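Flavodoxin (Lactobacillus reuteri, PDB 5VEG) binds flavin mononucleotide and probably serves as a low-potential electron donor to redox enzymes, in association with a propanediol-utilization bacterial microcompartment. Local coordinates at residues 127-130 / 131-134; 137-141 / 142-146. All blocks are in the same frame, centred on the assembly; numbering follows the deposited sequence.

Contact 1 (127-130 / 131-134); sequences YFNT and TVDH. With FMN (flavin mononucleotide), chain D.
The first turn of helix 130-141 grows out of the flavin-binding loop of this flavodoxin, and Thr-130 and His-134 meet where the two join. Thr-130 O accepts from His-134 N at 3.0 Å; one residue earlier, Asn-129 O takes a weak bond from Val-132 N. A water ties the side chains together. It donates to Thr-131 OG1, whose hydroxyl is also bonded to Tyr-86 O, and is hydrogen-bonded to Thr-130 OG1 and, at 2.8 Å, to His-134 ND1, sitting in the imidazole plane at its edge. With OG1 set between its backbone N and carbonyl carbon (chi1 56°), Thr-130 turns its hydroxyl to this water. An alanine in place of His-134 would take away the ring edge that holds the water, which would probably leave it less firmly fixed beside the two threonine hydroxyls. Asn-129 runs alongside Val-132, OD1 3.9 Å from CG2, while ND2 reaches Ile-153 O and lies over one face of the Phe-128 ring, 3.2 Å above its plane and offset toward the rim. Asp-133 bridges to Lys-150 and Lys-152. Ahead of the helix, a type II turn from Tyr-127 to Thr-130 presents backbone to the flavin's pyrimidine end: FMN N3 donates to Tyr-127 O at 2.7 Å, almost straight at 176°, and Asn-129 N donates to FMN O2 at 2.8 Å.

Contact 2 (137-141 / 142-146); sequences DAFKK and AGATS
Phe-139 and Ala-144 touch where the chain turns off the end of helix 130-141: ring atom CD1 of Phe-139 comes to 4.2 Å from CB of Ala-144. The phenyl group points out from the helix, CG anti to the carbonyl carbon (chi1 -85°), into the core, where it stacks on Tyr-114 and packs against Leu-81, Val-83 and Leu-104. Ala-142 CB tucks in under the last turn, 3.5 Å from both Ala-138 O and Phe-139 O, and it also packs against Leu-109. On the outer side, Lys-140 stretches back along the helix, where NZ pairs with Asp-136 in a salt bridge and makes a long, weak one to Asp-137 OD1, 3.4 Å away.

The backbone closes the turn. Ala-142 N still makes the helical bond to Ala-138 O. Beyond it, Gly-143 N reaches Lys-140 O at 3.0 Å, and Ala-144 N bonds to Phe-139 O at 3.1 Å. Gly-143 turns at a phi of 90°, where a side chain would collide with the carbonyl oxygen of the residue before. This is a Schellman motif, ending the helix of a beta-alpha-beta unit and leading into strand 145-154, at one edge of the five-stranded parallel sheet of the flavodoxin fold.

How the contacts relate
Contacts 1 and 2 sit at the two ends of one helix, 130-141, with centres about 15 Å apart; they follow in series along the chain and share no touch beyond that helix. Contact 1 (127-130 / 131-134) faces the cofactor, since Tyr-127, Phe-128 and Asn-129 belong to the flavin pocket, which Thr-87 and Ser-119 also help to form. Contact 2 (137-141 / 142-146) takes no part in that pocket and returns the chain to the sheet. Strand 145-154, which starts in contact 2, runs back under the helix to its first turn, beside contact 1. The bound cadmium and sodium ions are each about 13 Å from the side chain of Ala-138.

Contact 1 (127-130 / 131-134)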
ATOM      1  N   TYR A 127      -0.699  -5.721  17.679  1.00 28.96           N
ATOM      2  CA  TYR A 127      -1.417  -6.070  16.462  1.00 29.28           C
ATOM      3  C   TYR A 127      -1.775  -4.846  15.628  1.00 25.72           C
ATOM      4  O   TYR A 127      -2.540  -4.965  14.663  1.00 32.12           O
ATOM      5  CB  TYR A 127      -2.674  -6.872  16.813  1.00 30.73           C
ATOM      6  CG  TYR A 127      -2.321  -8.249  17.330  1.00 35.08           C
ATOM      7  CD1 TYR A 127      -1.532  -9.111  16.572  1.00 36.08           C
ATOM      8  CD2 TYR A 127      -2.735  -8.669  18.585  1.00 36.98           C
ATOM      9  CE1 TYR A 127      -1.185 -10.365  17.043  1.00 40.78           C
ATOM     10  CE2 TYR A 127      -2.398  -9.923  19.065  1.00 44.66           C
ATOM     11  CZ  TYR A 127      -1.624 -10.765  18.289  1.00 47.30           C
ATOM     12  OH  TYR A 127      -1.286 -12.002  18.770  1.00 49.03           O
ATOM     13  N   PHE A 128      -1.255  -3.669  15.991  1.00 26.07           N
ATOM     14  CA  PHE A 128      -1.484  -2.437  15.246  1.00 26.08           C
ATOM     15  C   PHE A 128      -0.979  -2.533  13.810  1.00 26.42           C
ATOM     16  O   PHE A 128       0.226  -2.635  13.576  1.00 25.90           O
ATOM     17  CB  PHE A 128      -0.797  -1.260  15.948  1.00 22.91           C
ATOM     18  CG  PHE A 128      -1.017   0.075  15.269  1.00 23.92           C
ATOM     19  CD1 PHE A 128      -2.301   0.510  14.972  1.00 22.67           C
ATOM     20  CD2 PHE A 128       0.073   0.905  14.959  1.00 22.57           C
ATOM     21  CE1 PHE A 128      -2.513   1.744  14.350  1.00 27.30           C
ATOM     22  CE2 PHE A 128      -0.113   2.141  14.352  1.00 26.62           C
ATOM     23  CZ  PHE A 128      -1.408   2.568  14.041  1.00 30.59           C
ATOM     24  N   ASN A 129      -1.888  -2.493  12.844  1.00 26.06           N
ATOM     25  CA  ASN A 129      -1.519  -2.438  11.420  1.00 27.08           C
ATOM     26  C   ASN A 129      -0.596  -3.588  11.008  1.00 27.13           C
ATOM     27  O   ASN A 129       0.303  -3.411  10.193  1.00 28.92           O
ATOM     28  CB  ASN A 129      -0.876  -1.085  11.071  1.00 24.54           C
ATOM     29  CG  ASN A 129      -1.897  -0.072  10.605  1.00 26.97           C
ATOM     30  OD1 ASN A 129      -2.757  -0.392   9.787  1.00 27.30           O
ATOM     31  ND2 ASN A 129      -1.824   1.144  11.132  1.00 24.86           N
ATOM     32  N   THR A 130      -0.809  -4.782  11.570  1.00 24.55           N
ATOM     33  CA  THR A 130       0.038  -5.913  11.200  1.00 25.29           C
ATOM     34  C   THR A 130      -0.062  -6.231   9.706  1.00 29.00           C
ATOM     35  O   THR A 130       0.866  -6.801   9.127  1.00 22.45           O
ATOM     36  CB  THR A 130      -0.334  -7.160  12.005  1.00 30.78           C
ATOM     37  OG1 THR A 130      -1.720  -7.455  11.812  1.00 46.46           O
ATOM     38  CG2 THR A 130      -0.104  -6.944  13.466  1.00 31.49           C
ATOM     39  N   THR A 131      -1.180  -5.893   9.071  1.00 24.46           N
ATOM     40  CA  THR A 131      -1.302  -6.183   7.646  1.00 23.87           C
ATOM     41  C   THR A 131      -0.269  -5.408   6.837  1.00 30.51           C
ATOM     42  O   THR A 131       0.237  -5.910   5.821  1.00 27.91           O
ATOM     43  CB  THR A 131      -2.727  -5.876   7.187  1.00 26.06           C
ATOM     44  OG1 THR A 131      -3.628  -6.781   7.840  1.00 28.19           O
ATOM     45  CG2 THR A 131      -2.881  -6.011   5.664  1.00 25.13           C
ATOM     46  N   VAL A 132       0.062  -4.193   7.279  1.00 23.39           N
ATOM     47  CA  VAL A 132       1.110  -3.416   6.633  1.00 28.08           C
ATOM     48  C   VAL A 132       2.431  -4.165   6.684  1.00 28.19           C
ATOM     49  O   VAL A 132       3.151  -4.251   5.680  1.00 28.91           O
ATOM     50  CB  VAL A 132       1.208  -2.023   7.289  1.00 28.92           C
ATOM     51  CG1 VAL A 132       2.371  -1.235   6.713  1.00 24.60           C
ATOM     52  CG2 VAL A 132      -0.112  -1.275   7.103  1.00 20.99           C
ATOM     53  N   ASP A 133       2.752  -4.752   7.844  1.00 24.91           N
ATOM     54  CA  ASP A 133       3.981  -5.526   7.978  1.00 25.05           C
ATOM     55  C   ASP A 133       3.967  -6.753   7.080  1.00 27.26           C
ATOM     56  O   ASP A 133       4.996  -7.105   6.487  1.00 29.69           O
ATOM     57  CB  ASP A 133       4.186  -5.963   9.427  1.00 28.00           C
ATOM     58  CG  ASP A 133       4.320  -4.795  10.375  1.00 36.42           C
ATOM     59  OD1 ASP A 133       5.006  -3.822  10.000  1.00 32.06           O
ATOM     60  OD2 ASP A 133       3.741  -4.851  11.489  1.00 34.03           O
ATOM     61  N   HIS A 134       2.815  -7.423   6.966  1.00 24.13           N
ATOM     62  CA  HIS A 134       2.738  -8.597   6.093  1.00 24.82           C
ATOM     63  C   HIS A 134       2.962  -8.223   4.631  1.00 25.57           C
ATOM     64  O   HIS A 134       3.693  -8.914   3.912  1.00 29.11           O
ATOM     65  CB  HIS A 134       1.391  -9.300   6.261  1.00 26.08           C
ATOM     66  CG  HIS A 134       1.303 -10.093   7.523  1.00 36.03           C
ATOM     67  ND1 HIS A 134       0.241  -9.989   8.396  1.00 34.19           N
ATOM     68  CD2 HIS A 134       2.164 -10.979   8.075  1.00 32.20           C
ATOM     69  CE1 HIS A 134       0.442 -10.797   9.421  1.00 35.70           C
ATOM     70  NE2 HIS A 134       1.597 -11.414   9.244  1.00 32.43           N
TER
HETATM   71  N1  FMN D 201      -6.722  -2.565  13.793  1.00 28.61           N
HETATM   72  C2  FMN D 201      -5.416  -2.979  13.958  1.00 26.68           C
HETATM   73  O2  FMN D 201      -4.498  -2.215  13.673  1.00 26.30           O
HETATM   74  N3  FMN D 201      -5.140  -4.236  14.454  1.00 26.36           N
HETATM   75  C4  FMN D 201      -6.166  -5.094  14.792  1.00 26.62           C
HETATM   76  O4  FMN D 201      -5.889  -6.208  15.224  1.00 30.30           O
HETATM   77  C4A FMN D 201      -7.492  -4.687  14.636  1.00 26.60           C
HETATM   78  N5  FMN D 201      -8.540  -5.529  14.965  1.00 29.94           N
HETATM   79  C5A FMN D 201      -9.844  -5.083  14.787  1.00 32.47           C
HETATM   80  C6  FMN D 201     -10.927  -5.905  15.115  1.00 41.91           C
HETATM   81  C7  FMN D 201     -12.239  -5.451  14.936  1.00 36.20           C
HETATM   82  C7M FMN D 201     -13.410  -6.329  15.288  1.00 34.70           C
HETATM   83  C8  FMN D 201     -12.473  -4.173  14.442  1.00 36.61           C
HETATM   84  C8M FMN D 201     -13.884  -3.686  14.256  1.00 35.59           C
HETATM   85  C9  FMN D 201     -11.402  -3.345  14.118  1.00 28.54           C
HETATM   86  C9A FMN D 201     -10.097  -3.810  14.282  1.00 31.14           C
HETATM   87  N10 FMN D 201      -9.050  -2.981  13.944  1.00 27.14           N
HETATM   88  C10 FMN D 201      -7.756  -3.413  14.134  1.00 28.83           C
HETATM   89  C1' FMN D 201      -9.338  -1.591  13.463  1.00 26.14           C
HETATM   90  C2' FMN D 201      -9.423  -1.352  11.961  1.00 29.21           C
HETATM   91  O2' FMN D 201      -8.229  -1.795  11.370  1.00 29.62           O
HETATM   92  C3' FMN D 201      -9.503   0.158  11.826  1.00 31.24           C
HETATM   93  O3' FMN D 201     -10.738   0.654  12.309  1.00 31.22           O
HETATM   94  C4' FMN D 201      -9.314   0.628  10.399  1.00 28.19           C
HETATM   95  O4' FMN D 201      -9.304   2.033  10.399  1.00 25.70           O
HETATM   96  C5' FMN D 201     -10.468   0.168   9.525  1.00 29.45           C
HETATM   97  O5' FMN D 201     -10.113   0.483   8.195  1.00 30.96           O
HETATM   98  P   FMN D 201     -11.232   0.547   7.038  1.00 29.93           P
HETATM   99  O1P FMN D 201     -12.173   1.687   7.360  1.00 32.54           O
HETATM  100  O2P FMN D 201     -10.496   0.839   5.741  1.00 30.55           O
HETATM  101  O3P FMN D 201     -12.014  -0.731   6.996  1.00 29.91           O
HETATM  102  O   HOH W   1      -2.252  -9.033   9.133  1.00 33.93           O

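Contact 2 (137-141 / 142-146)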
ATOM      1  N   ASP A 137       6.620  -7.352   3.995  1.00 31.67           N
ATOM      2  CA  ASP A 137       7.358  -8.605   3.855  1.00 37.24           C
ATOM      3  C   ASP A 137       7.067  -9.286   2.516  1.00 30.80           C
ATOM      4  O   ASP A 137       7.978  -9.820   1.878  1.00 33.36           O
ATOM      5  CB  ASP A 137       7.024  -9.544   5.016  1.00 38.14           C
ATOM      6  CG  ASP A 137       7.709  -9.134   6.318  1.00 35.88           C
ATOM      7  OD1 ASP A 137       8.639  -8.299   6.281  1.00 42.27           O
ATOM      8  OD2 ASP A 137       7.321  -9.657   7.376  1.00 39.01           O
ATOM      9  N   ALA A 138       5.808  -9.299   2.073  1.00 28.81           N
ATOM     10  CA  ALA A 138       5.516  -9.980   0.812  1.00 31.59           C
ATOM     11  C   ALA A 138       6.248  -9.320  -0.350  1.00 38.68           C
ATOM     12  O   ALA A 138       6.775 -10.006  -1.241  1.00 35.53           O
ATOM     13  CB  ALA A 138       4.015 -10.007   0.541  1.00 24.95           C
ATOM     14  N   PHE A 139       6.268  -7.984  -0.374  1.00 23.60           N
ATOM     15  CA  PHE A 139       6.998  -7.284  -1.426  1.00 33.09           C
ATOM     16  C   PHE A 139       8.482  -7.616  -1.365  1.00 33.59           C
ATOM     17  O   PHE A 139       9.146  -7.740  -2.402  1.00 31.72           O
ATOM     18  CB  PHE A 139       6.778  -5.773  -1.301  1.00 26.19           C
ATOM     19  CG  PHE A 139       5.515  -5.268  -1.981  1.00 27.88           C
ATOM     20  CD1 PHE A 139       5.340  -5.415  -3.354  1.00 28.59           C
ATOM     21  CD2 PHE A 139       4.517  -4.628  -1.244  1.00 31.22           C
ATOM     22  CE1 PHE A 139       4.200  -4.931  -3.979  1.00 24.48           C
ATOM     23  CE2 PHE A 139       3.382  -4.152  -1.848  1.00 27.32           C
ATOM     24  CZ  PHE A 139       3.216  -4.302  -3.223  1.00 29.04           C
ATOM     25  N   LYS A 140       9.018  -7.772  -0.151  1.00 37.51           N
ATOM     26  CA  LYS A 140      10.424  -8.127   0.007  1.00 35.89           C
ATOM     27  C   LYS A 140      10.722  -9.493  -0.599  1.00 33.45           C
ATOM     28  O   LYS A 140      11.692  -9.641  -1.350  1.00 36.58           O
ATOM     29  CB  LYS A 140      10.822  -8.106   1.485  1.00 43.45           C
ATOM     30  CG  LYS A 140      10.907  -6.726   2.114  1.00 44.43           C
ATOM     31  CD  LYS A 140      11.774  -6.756   3.384  1.00 53.94           C
ATOM     32  CE  LYS A 140      11.584  -5.506   4.248  1.00 52.97           C
ATOM     33  NZ  LYS A 140      10.493  -5.669   5.267  1.00 51.52           N
ATOM     34  N   LYS A 141       9.906 -10.510  -0.279  1.00 37.85           N
ATOM     35  CA  LYS A 141      10.113 -11.831  -0.879  1.00 42.48           C
ATOM     36  C   LYS A 141       9.974 -11.780  -2.395  1.00 40.33           C
ATOM     37  O   LYS A 141      10.639 -12.538  -3.108  1.00 38.78           O
ATOM     38  CB  LYS A 141       9.119 -12.866  -0.335  1.00 45.80           C
ATOM     39  CG  LYS A 141       8.701 -12.696   1.098  1.00 57.88           C
ATOM     40  CD  LYS A 141       9.638 -13.401   2.066  1.00 62.76           C
ATOM     41  CE  LYS A 141       9.424 -12.894   3.491  1.00 59.79           C
ATOM     42  NZ  LYS A 141      10.422 -11.829   3.846  1.00 54.22           N
ATOM     43  N   ALA A 142       9.096 -10.920  -2.901  1.00 35.56           N
ATOM     44  CA  ALA A 142       8.918 -10.802  -4.338  1.00 35.54           C
ATOM     45  C   ALA A 142      10.101 -10.130  -5.015  1.00 37.60           C
ATOM     46  O   ALA A 142      10.169 -10.135  -6.249  1.00 35.90           O
ATOM     47  CB  ALA A 142       7.640 -10.024  -4.639  1.00 34.40           C
ATOM     48  N   GLY A 143      11.019  -9.543  -4.249  1.00 32.69           N
ATOM     49  CA  GLY A 143      12.174  -8.892  -4.823  1.00 32.50           C
ATOM     50  C   GLY A 143      12.002  -7.431  -5.153  1.00 35.29           C
ATOM     51  O   GLY A 143      12.923  -6.838  -5.727  1.00 34.45           O
ATOM     52  N   ALA A 144      10.869  -6.821  -4.797  1.00 34.19           N
ATOM     53  CA  ALA A 144      10.685  -5.398  -5.055  1.00 31.59           C
ATOM     54  C   ALA A 144      11.551  -4.573  -4.112  1.00 32.18           C
ATOM     55  O   ALA A 144      12.013  -5.045  -3.071  1.00 34.97           O
ATOM     56  CB  ALA A 144       9.218  -4.987  -4.900  1.00 27.45           C
ATOM     57  N   THR A 145      11.767  -3.320  -4.500  1.00 32.58           N
ATOM     58  CA  THR A 145      12.614  -2.384  -3.771  1.00 28.26           C
ATOM     59  C   THR A 145      11.725  -1.421  -2.999  1.00 27.64           C
ATOM     60  O   THR A 145      10.871  -0.758  -3.590  1.00 32.36           O
ATOM     61  CB  THR A 145      13.507  -1.612  -4.742  1.00 33.81           C
ATOM     62  OG1 THR A 145      14.386  -2.531  -5.403  1.00 36.60           O
ATOM     63  CG2 THR A 145      14.312  -0.550  -4.019  1.00 29.93           C
ATOM     64  N   SER A 146      11.919  -1.346  -1.688  1.00 32.70           N
ATOM     65  CA  SER A 146      11.142  -0.404  -0.895  1.00 27.83           C
ATOM     66  C   SER A 146      11.494   1.019  -1.306  1.00 31.68           C
ATOM     67  O   SER A 146      12.668   1.399  -1.336  1.00 30.46           O
ATOM     68  CB  SER A 146      11.404  -0.619   0.598  1.00 34.08           C
ATOM     69  OG  SER A 146      10.770   0.394   1.367  1.00 32.53           O
TER